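Local structure of proton-dependent oligopeptide transporter family protein (Xanthomonas campestris, 6EI3) at residues Pro203-Val209 and Thr277-Val283; Phe420-Ala425 and Tyr497-Asn502. The protein probably carries peptides across the membrane in symport with protons, as a POT-family member of the major facilitator superfamily. All blocks are in the same frame, centred on the assembly; numbering follows the deposited sequence.

Contact 1: Pro203-Val209 and Thr277-Val283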
ATOM      1  N   PRO A 203     -20.798   6.254  20.685  1.00 55.30           N
ATOM      2  CA  PRO A 203     -20.396   5.865  22.052  1.00 56.26           C
ATOM      3  C   PRO A 203     -19.927   4.408  22.147  1.00 59.51           C
ATOM      4  O   PRO A 203     -19.262   4.044  23.118  1.00 59.01           O
ATOM      5  CB  PRO A 203     -21.655   6.122  22.894  1.00 59.51           C
ATOM      6  CG  PRO A 203     -22.780   6.093  21.927  1.00 63.72           C
ATOM      7  CD  PRO A 203     -22.237   6.585  20.616  1.00 57.72           C
ATOM      8  N   HIS A 204     -20.250   3.591  21.120  1.00 56.12           N
ATOM      9  CA  HIS A 204     -19.863   2.184  21.051  1.00 56.56           C
ATOM     10  C   HIS A 204     -19.039   1.871  19.773  1.00 59.81           C
ATOM     11  O   HIS A 204     -19.092   0.758  19.234  1.00 59.10           O
ATOM     12  CB  HIS A 204     -21.092   1.268  21.231  1.00 58.38           C
ATOM     13  CG  HIS A 204     -22.013   1.695  22.338  1.00 63.67           C
ATOM     14  ND1 HIS A 204     -21.557   1.860  23.643  1.00 66.52           N
ATOM     15  CD2 HIS A 204     -23.341   1.963  22.305  1.00 66.58           C
ATOM     16  CE1 HIS A 204     -22.614   2.229  24.352  1.00 67.48           C
ATOM     17  NE2 HIS A 204     -23.711   2.304  23.593  1.00 67.88           N
ATOM     18  N   GLY A 205     -18.257   2.860  19.333  1.00 55.75           N
ATOM     19  CA  GLY A 205     -17.354   2.744  18.194  1.00 53.47           C
ATOM     20  C   GLY A 205     -16.020   2.172  18.634  1.00 56.40           C
ATOM     21  O   GLY A 205     -15.770   2.062  19.837  1.00 56.83           O
ATOM     22  N   PHE A 206     -15.135   1.838  17.664  1.00 51.73           N
ATOM     23  CA  PHE A 206     -13.826   1.220  17.912  1.00 50.63           C
ATOM     24  C   PHE A 206     -13.007   1.914  18.989  1.00 55.17           C
ATOM     25  O   PHE A 206     -12.605   1.248  19.942  1.00 55.66           O
ATOM     26  CB  PHE A 206     -13.007   1.072  16.607  1.00 50.66           C
ATOM     27  CG  PHE A 206     -11.696   0.335  16.776  1.00 51.46           C
ATOM     28  CD1 PHE A 206     -11.665  -1.053  16.868  1.00 54.11           C
ATOM     29  CD2 PHE A 206     -10.491   1.028  16.830  1.00 53.30           C
ATOM     30  CE1 PHE A 206     -10.457  -1.733  17.042  1.00 54.99           C
ATOM     31  CE2 PHE A 206      -9.280   0.347  16.990  1.00 55.98           C
ATOM     32  CZ  PHE A 206      -9.272  -1.029  17.102  1.00 54.29           C
ATOM     33  N   GLY A 207     -12.753   3.220  18.811  1.00 51.34           N
ATOM     34  CA  GLY A 207     -11.986   4.052  19.734  1.00 51.03           C
ATOM     35  C   GLY A 207     -12.519   4.039  21.156  1.00 55.47           C
ATOM     36  O   GLY A 207     -11.756   3.806  22.097  1.00 55.57           O
ATOM     37  N   ALA A 208     -13.840   4.256  21.316  1.00 52.99           N
ATOM     38  CA  ALA A 208     -14.517   4.262  22.627  1.00 54.67           C
ATOM     39  C   ALA A 208     -14.380   2.935  23.371  1.00 59.90           C
ATOM     40  O   ALA A 208     -14.114   2.947  24.569  1.00 60.35           O
ATOM     41  CB  ALA A 208     -15.984   4.617  22.462  1.00 55.95           C
ATOM     42  N   VAL A 209     -14.523   1.792  22.651  1.00 57.21           N
ATOM     43  CA  VAL A 209     -14.408   0.437  23.217  1.00 57.43           C
ATOM     44  C   VAL A 209     -12.958   0.154  23.641  1.00 60.33           C
ATOM     45  O   VAL A 209     -12.753  -0.392  24.720  1.00 61.80           O
ATOM     46  CB  VAL A 209     -15.012  -0.663  22.296  1.00 60.64           C
ATOM     47  CG1 VAL A 209     -14.894  -2.050  22.920  1.00 61.20           C
ATOM     48  CG2 VAL A 209     -16.470  -0.364  21.960  1.00 60.91           C
ATOM     49  N   THR A 277     -19.919  -1.778  29.937  1.00 73.07           N
ATOM     50  CA  THR A 277     -19.972  -0.423  29.382  1.00 71.79           C
ATOM     51  C   THR A 277     -20.485  -0.383  27.929  1.00 73.63           C
ATOM     52  O   THR A 277     -21.033   0.644  27.515  1.00 73.72           O
ATOM     53  CB  THR A 277     -18.557   0.197  29.451  1.00 81.48           C
ATOM     54  OG1 THR A 277     -17.902  -0.214  30.657  1.00 82.60           O
ATOM     55  CG2 THR A 277     -18.560   1.723  29.334  1.00 79.79           C
ATOM     56  N   HIS A 278     -20.273  -1.474  27.148  1.00 67.48           N
ATOM     57  CA  HIS A 278     -20.630  -1.534  25.728  1.00 64.31           C
ATOM     58  C   HIS A 278     -21.550  -2.733  25.360  1.00 68.64           C
ATOM     59  O   HIS A 278     -21.531  -3.741  26.064  1.00 68.47           O
ATOM     60  CB  HIS A 278     -19.352  -1.481  24.890  1.00 62.52           C
ATOM     61  CG  HIS A 278     -18.564  -0.232  25.151  1.00 64.76           C
ATOM     62  ND1 HIS A 278     -18.984   0.999  24.673  1.00 65.41           N
ATOM     63  CD2 HIS A 278     -17.444  -0.052  25.888  1.00 65.71           C
ATOM     64  CE1 HIS A 278     -18.091   1.872  25.102  1.00 64.16           C
ATOM     65  NE2 HIS A 278     -17.144   1.287  25.828  1.00 64.81           N
ATOM     66  N   PRO A 279     -22.371  -2.610  24.276  1.00 66.32           N
ATOM     67  CA  PRO A 279     -23.409  -3.622  23.971  1.00 67.93           C
ATOM     68  C   PRO A 279     -23.040  -5.021  23.436  1.00 74.52           C
ATOM     69  O   PRO A 279     -23.891  -5.614  22.760  1.00 75.26           O
ATOM     70  CB  PRO A 279     -24.271  -2.924  22.906  1.00 68.98           C
ATOM     71  CG  PRO A 279     -23.936  -1.509  22.971  1.00 72.23           C
ATOM     72  CD  PRO A 279     -22.531  -1.435  23.403  1.00 66.95           C
ATOM     73  N   ASP A 280     -21.867  -5.594  23.776  1.00 71.35           N
ATOM     74  CA  ASP A 280     -21.435  -6.942  23.343  1.00 70.19           C
ATOM     75  C   ASP A 280     -21.147  -7.045  21.842  1.00 69.24           C
ATOM     76  O   ASP A 280     -20.071  -7.518  21.501  1.00 68.06           O
ATOM     77  CB  ASP A 280     -22.393  -8.066  23.798  1.00 73.83           C
ATOM     78  CG  ASP A 280     -22.171  -8.554  25.216  1.00 89.04           C
ATOM     79  OD1 ASP A 280     -21.906  -7.710  26.104  1.00 91.70           O
ATOM     80  OD2 ASP A 280     -22.304  -9.773  25.450  1.00 96.61           O
ATOM     81  N   ALA A 281     -22.071  -6.609  20.950  1.00 63.17           N
ATOM     82  CA  ALA A 281     -21.845  -6.605  19.499  1.00 61.04           C
ATOM     83  C   ALA A 281     -20.715  -5.616  19.154  1.00 62.91           C
ATOM     84  O   ALA A 281     -20.066  -5.757  18.115  1.00 61.20           O
ATOM     85  CB  ALA A 281     -23.116  -6.219  18.760  1.00 61.75           C
ATOM     86  N   ALA A 282     -20.484  -4.627  20.049  1.00 59.45           N
ATOM     87  CA  ALA A 282     -19.426  -3.616  19.960  1.00 57.53           C
ATOM     88  C   ALA A 282     -18.098  -4.226  20.431  1.00 58.61           C
ATOM     89  O   ALA A 282     -17.086  -4.055  19.750  1.00 56.95           O
ATOM     90  CB  ALA A 282     -19.786  -2.407  20.817  1.00 59.10           C
ATOM     91  N   VAL A 283     -18.111  -4.955  21.581  1.00 54.08           N
ATOM     92  CA  VAL A 283     -16.935  -5.629  22.169  1.00 53.03           C
ATOM     93  C   VAL A 283     -16.446  -6.767  21.253  1.00 55.94           C
ATOM     94  O   VAL A 283     -15.246  -6.848  20.977  1.00 54.49           O
ATOM     95  CB  VAL A 283     -17.165  -6.095  23.632  1.00 57.04           C
ATOM     96  CG1 VAL A 283     -15.932  -6.790  24.205  1.00 56.14           C
ATOM     97  CG2 VAL A 283     -17.566  -4.924  24.524  1.00 57.97           C
TER

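Contact 2: Phe420-Ala425 and Tyr497-Asn502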
ATOM      1  N   PHE A 420     -12.163 -10.080   2.764  1.00 28.85           N
ATOM      2  CA  PHE A 420     -12.185 -10.983   3.913  1.00 27.98           C
ATOM      3  C   PHE A 420     -12.373 -10.171   5.197  1.00 28.92           C
ATOM      4  O   PHE A 420     -13.208 -10.515   6.021  1.00 26.25           O
ATOM      5  CB  PHE A 420     -10.884 -11.816   3.984  1.00 29.73           C
ATOM      6  CG  PHE A 420     -10.646 -12.440   5.339  1.00 32.65           C
ATOM      7  CD1 PHE A 420     -11.279 -13.621   5.698  1.00 35.23           C
ATOM      8  CD2 PHE A 420      -9.830 -11.818   6.274  1.00 35.10           C
ATOM      9  CE1 PHE A 420     -11.068 -14.192   6.955  1.00 37.18           C
ATOM     10  CE2 PHE A 420      -9.638 -12.382   7.540  1.00 39.14           C
ATOM     11  CZ  PHE A 420     -10.267 -13.562   7.871  1.00 36.65           C
ATOM     12  N   ALA A 421     -11.587  -9.107   5.377  1.00 27.40           N
ATOM     13  CA  ALA A 421     -11.679  -8.316   6.602  1.00 29.34           C
ATOM     14  C   ALA A 421     -13.062  -7.669   6.771  1.00 37.85           C
ATOM     15  O   ALA A 421     -13.609  -7.701   7.871  1.00 38.19           O
ATOM     16  CB  ALA A 421     -10.589  -7.277   6.630  1.00 29.18           C
ATOM     17  N   TYR A 422     -13.663  -7.187   5.661  1.00 37.00           N
ATOM     18  CA  TYR A 422     -14.997  -6.586   5.676  1.00 38.37           C
ATOM     19  C   TYR A 422     -16.059  -7.590   6.137  1.00 39.07           C
ATOM     20  O   TYR A 422     -16.896  -7.237   6.957  1.00 39.10           O
ATOM     21  CB  TYR A 422     -15.362  -6.015   4.297  1.00 41.33           C
ATOM     22  CG  TYR A 422     -14.716  -4.683   3.960  1.00 46.86           C
ATOM     23  CD1 TYR A 422     -14.433  -3.748   4.956  1.00 49.24           C
ATOM     24  CD2 TYR A 422     -14.473  -4.320   2.640  1.00 48.92           C
ATOM     25  CE1 TYR A 422     -13.886  -2.504   4.648  1.00 50.58           C
ATOM     26  CE2 TYR A 422     -13.904  -3.086   2.321  1.00 50.74           C
ATOM     27  CZ  TYR A 422     -13.628  -2.174   3.329  1.00 61.37           C
ATOM     28  OH  TYR A 422     -13.089  -0.948   3.020  1.00 67.52           O
ATOM     29  N   SER A 423     -15.993  -8.841   5.637  1.00 32.74           N
ATOM     30  CA  SER A 423     -16.910  -9.928   5.975  1.00 32.96           C
ATOM     31  C   SER A 423     -16.863 -10.321   7.455  1.00 37.60           C
ATOM     32  O   SER A 423     -17.841 -10.851   7.955  1.00 40.37           O
ATOM     33  CB  SER A 423     -16.608 -11.149   5.109  1.00 35.54           C
ATOM     34  OG  SER A 423     -15.486 -11.865   5.604  1.00 40.08           O
ATOM     35  N   GLN A 424     -15.728 -10.095   8.143  1.00 33.76           N
ATOM     36  CA  GLN A 424     -15.489 -10.490   9.551  1.00 33.95           C
ATOM     37  C   GLN A 424     -15.685  -9.365  10.558  1.00 39.46           C
ATOM     38  O   GLN A 424     -15.973  -9.621  11.708  1.00 40.05           O
ATOM     39  CB  GLN A 424     -14.052 -11.063   9.721  1.00 34.05           C
ATOM     40  CG  GLN A 424     -13.692 -12.190   8.749  1.00 30.89           C
ATOM     41  CD  GLN A 424     -14.539 -13.412   9.006  1.00 35.84           C
ATOM     42  OE1 GLN A 424     -14.480 -14.023  10.075  1.00 30.10           O
ATOM     43  NE2 GLN A 424     -15.389 -13.752   8.058  1.00 22.44           N
ATOM     44  N   ALA A 425     -15.450  -8.142  10.157  1.00 38.28           N
ATOM     45  CA  ALA A 425     -15.563  -6.999  11.059  1.00 39.13           C
ATOM     46  C   ALA A 425     -16.970  -6.379  10.942  1.00 43.72           C
ATOM     47  O   ALA A 425     -17.632  -6.610   9.926  1.00 43.06           O
ATOM     48  CB  ALA A 425     -14.499  -5.976  10.690  1.00 39.16           C
ATOM     49  N   TYR A 497      -8.087 -19.915  12.768  1.00 36.59           N
ATOM     50  CA  TYR A 497      -9.062 -18.844  12.634  1.00 34.52           C
ATOM     51  C   TYR A 497     -10.480 -19.391  12.442  1.00 34.66           C
ATOM     52  O   TYR A 497     -10.698 -20.238  11.594  1.00 35.33           O
ATOM     53  CB  TYR A 497      -8.688 -17.864  11.513  1.00 33.86           C
ATOM     54  CG  TYR A 497      -9.612 -16.666  11.477  1.00 34.01           C
ATOM     55  CD1 TYR A 497      -9.414 -15.584  12.328  1.00 35.79           C
ATOM     56  CD2 TYR A 497     -10.713 -16.634  10.619  1.00 33.18           C
ATOM     57  CE1 TYR A 497     -10.268 -14.485  12.306  1.00 36.14           C
ATOM     58  CE2 TYR A 497     -11.583 -15.548  10.604  1.00 32.61           C
ATOM     59  CZ  TYR A 497     -11.365 -14.483  11.460  1.00 37.29           C
ATOM     60  OH  TYR A 497     -12.221 -13.421  11.465  1.00 35.96           O
ATOM     61  N   ARG A 498     -11.428 -18.915  13.236  1.00 29.41           N
ATOM     62  CA  ARG A 498     -12.829 -19.295  13.099  1.00 29.87           C
ATOM     63  C   ARG A 498     -13.591 -18.224  12.278  1.00 34.32           C
ATOM     64  O   ARG A 498     -13.730 -17.077  12.719  1.00 33.11           O
ATOM     65  CB  ARG A 498     -13.450 -19.527  14.475  1.00 32.71           C
ATOM     66  CG  ARG A 498     -14.932 -19.894  14.451  1.00 43.86           C
ATOM     67  CD  ARG A 498     -15.342 -20.720  15.664  1.00 58.11           C
ATOM     68  NE  ARG A 498     -15.077 -20.055  16.943  1.00 65.41           N
ATOM     69  CZ  ARG A 498     -15.838 -19.103  17.477  1.00 85.07           C
ATOM     70  NH1 ARG A 498     -16.911 -18.658  16.831  1.00 68.28           N
ATOM     71  NH2 ARG A 498     -15.521 -18.576  18.652  1.00 79.68           N
ATOM     72  N   MET A 499     -14.069 -18.602  11.079  1.00 31.07           N
ATOM     73  CA  MET A 499     -14.853 -17.701  10.227  1.00 30.76           C
ATOM     74  C   MET A 499     -16.201 -17.387  10.934  1.00 33.54           C
ATOM     75  O   MET A 499     -16.910 -18.306  11.327  1.00 33.40           O
ATOM     76  CB  MET A 499     -15.148 -18.356   8.857  1.00 33.17           C
ATOM     77  CG  MET A 499     -13.915 -18.620   7.998  1.00 36.04           C
ATOM     78  SD  MET A 499     -13.088 -17.129   7.468  1.00 39.04           S
ATOM     79  CE  MET A 499     -14.199 -16.537   6.151  1.00 34.88           C
ATOM     80  N   VAL A 500     -16.505 -16.097  11.134  1.00 30.19           N
ATOM     81  CA  VAL A 500     -17.765 -15.605  11.720  1.00 31.76           C
ATOM     82  C   VAL A 500     -18.176 -14.418  10.827  1.00 36.79           C
ATOM     83  O   VAL A 500     -17.739 -13.294  11.038  1.00 35.32           O
ATOM     84  CB  VAL A 500     -17.725 -15.244  13.239  1.00 36.73           C
ATOM     85  CG1 VAL A 500     -19.134 -14.872  13.747  1.00 37.66           C
ATOM     86  CG2 VAL A 500     -17.174 -16.402  14.087  1.00 37.45           C
ATOM     87  N   ASP A 501     -18.926 -14.713   9.767  1.00 36.58           N
ATOM     88  CA  ASP A 501     -19.377 -13.738   8.775  1.00 36.60           C
ATOM     89  C   ASP A 501     -20.380 -12.732   9.321  1.00 39.56           C
ATOM     90  O   ASP A 501     -21.104 -13.047  10.258  1.00 38.10           O
ATOM     91  CB  ASP A 501     -19.990 -14.462   7.567  1.00 38.48           C
ATOM     92  CG  ASP A 501     -19.764 -13.688   6.296  1.00 42.36           C
ATOM     93  OD1 ASP A 501     -20.593 -12.803   5.985  1.00 43.44           O
ATOM     94  OD2 ASP A 501     -18.744 -13.936   5.632  1.00 43.32           O
ATOM     95  N   ASN A 502     -20.430 -11.520   8.732  1.00 36.71           N
ATOM     96  CA  ASN A 502     -21.422 -10.525   9.180  1.00 38.23           C
ATOM     97  C   ASN A 502     -22.728 -10.606   8.357  1.00 41.99           C
ATOM     98  O   ASN A 502     -23.741 -10.049   8.756  1.00 42.88           O
ATOM     99  CB  ASN A 502     -20.836  -9.112   9.180  1.00 40.43           C
ATOM    100  CG  ASN A 502     -20.237  -8.655   7.891  1.00 49.36           C
ATOM    101  OD1 ASN A 502     -20.577  -9.106   6.787  1.00 41.90           O
ATOM    102  ND2 ASN A 502     -19.351  -7.698   8.015  1.00 46.11           N
TER
HETATM  103  O   HOH W   1     -16.013 -12.127  12.735  1.00 36.22           O

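Contact 1: Pro203-Val209 and Thr277-Val283
The imidazoles of H204 and H278 meet rim to rim, joined by a hydrogen bond of 2.9 Å between H204 ND1 and H278 ND1. The bond is nearly straight (165°), and each nitrogen lies near the plane of the other ring although the two planes stand almost perpendicular, at 83°. The pair links the turn leading into helix 206-215, where G205 is the N-cap residue, with the turn before helix 281-306, and the two helices dock through V209 and F206 on V286.

Each ring also receives an aliphatic group over a face. P279 CD makes a CH-pi contact with H204, 3.5 Å from the ring centroid, while P203 CB lies over the other face, so the imidazole is sandwiched between two prolines. V209 makes another with H278: CG2 stands over the ring, almost along its normal and 3.9 Å from the centroid. With CG1 anti to the backbone N (chi1 -179°), CG2 turns to the imidazole and CG1 is left to approach V283 CG2 at 4.2 Å. A282, small enough to let the turns come close, sets CB 3.6 Å from H204 O.

H278 has its CG anti to the carbonyl carbon, which turns one face of the ring to V209 and the ND1 edge to H204. Its NE2 is hydrogen-bonded to S212 OG on helix 206-215, which also bonds A208 O. With ND1 and NE2 both engaged, the rotation of this buried ring is fixed. Either ND1 may carry the proton while the other accepts, so protonating both rings would probably disfavour the bond.

Contact 2: Phe420-Ala425 and Tyr497-Asn502
The C-terminal end of helix 400-424 is tied here to the extended tail that follows helix 471-495, the last helix of the chain, and two side-chain amides do most of the tying. The side chain of Q424 starts out away from the tail and curls back to it. With CG anti to the carbonyl carbon (chi1 -53°), CG lies over one face of the F420 ring; a further bend at chi2 then turns the amide so that OE1 meets two donors of the tail. V500 N reaches OE1 at 3.1 Å, on a lone pair in the carbonyl plane and almost straight (173°); Y497 OH donates to the same OE1 at 2.7 Å, tilted slightly from that plane. NE2 donates to S423 OG, which in turn donates to F420 O, so both ends of the amide are used and its flip is settled.

N502 answers from the tail. Its ND2 bonds A425 O at 2.8 Å and, weakly, Y422 O, while its backbone N bonds S423 O at 2.8 Å. Carbonyls at a helix end lack the amide partners of a further turn, and an asparagine can supply N-H groups from both backbone and side chain. A water molecule bridges Q424 O and V500 O, donating to both.

Beside these hydrogen bonds, F420 points its edge toward the face of Y497 in an offset edge-to-face pair, with centroids 5.5 Å apart. M499 bends so that SD comes 3.6 Å from F420 CE1, a Met-aromatic contact at the ring's edge.

F420, Y497 and M499 also touch S363 or L364 at the start of helix 363-389; F420 and A421 lean on helix 281-306, and A421, Y422 and A425 on helix 430-456.

In the fold
Both contacts are partly buried and lie on the same side of the chain's centre, their centres 18 Å apart and their nearest atoms about 8 Å apart, without touching. Helix 281-306 relates them: contact 1 lies at its beginning and the turn before it, whereas in contact 2 the helix packs against F420, A421 and A425. Contact 1 joins two turns at helix starts, with one side-chain bond and aliphatic groups laid on imidazole faces. Contact 2 meets a helix at its finishing end, where carbonyls need donors, and is accordingly richer in hydrogen bonds. In each a buried polar side chain, H278 or Q424, is held at both ends; exposed P279 lies on the H204 ring, and exposed M499 beside Q424 and F420.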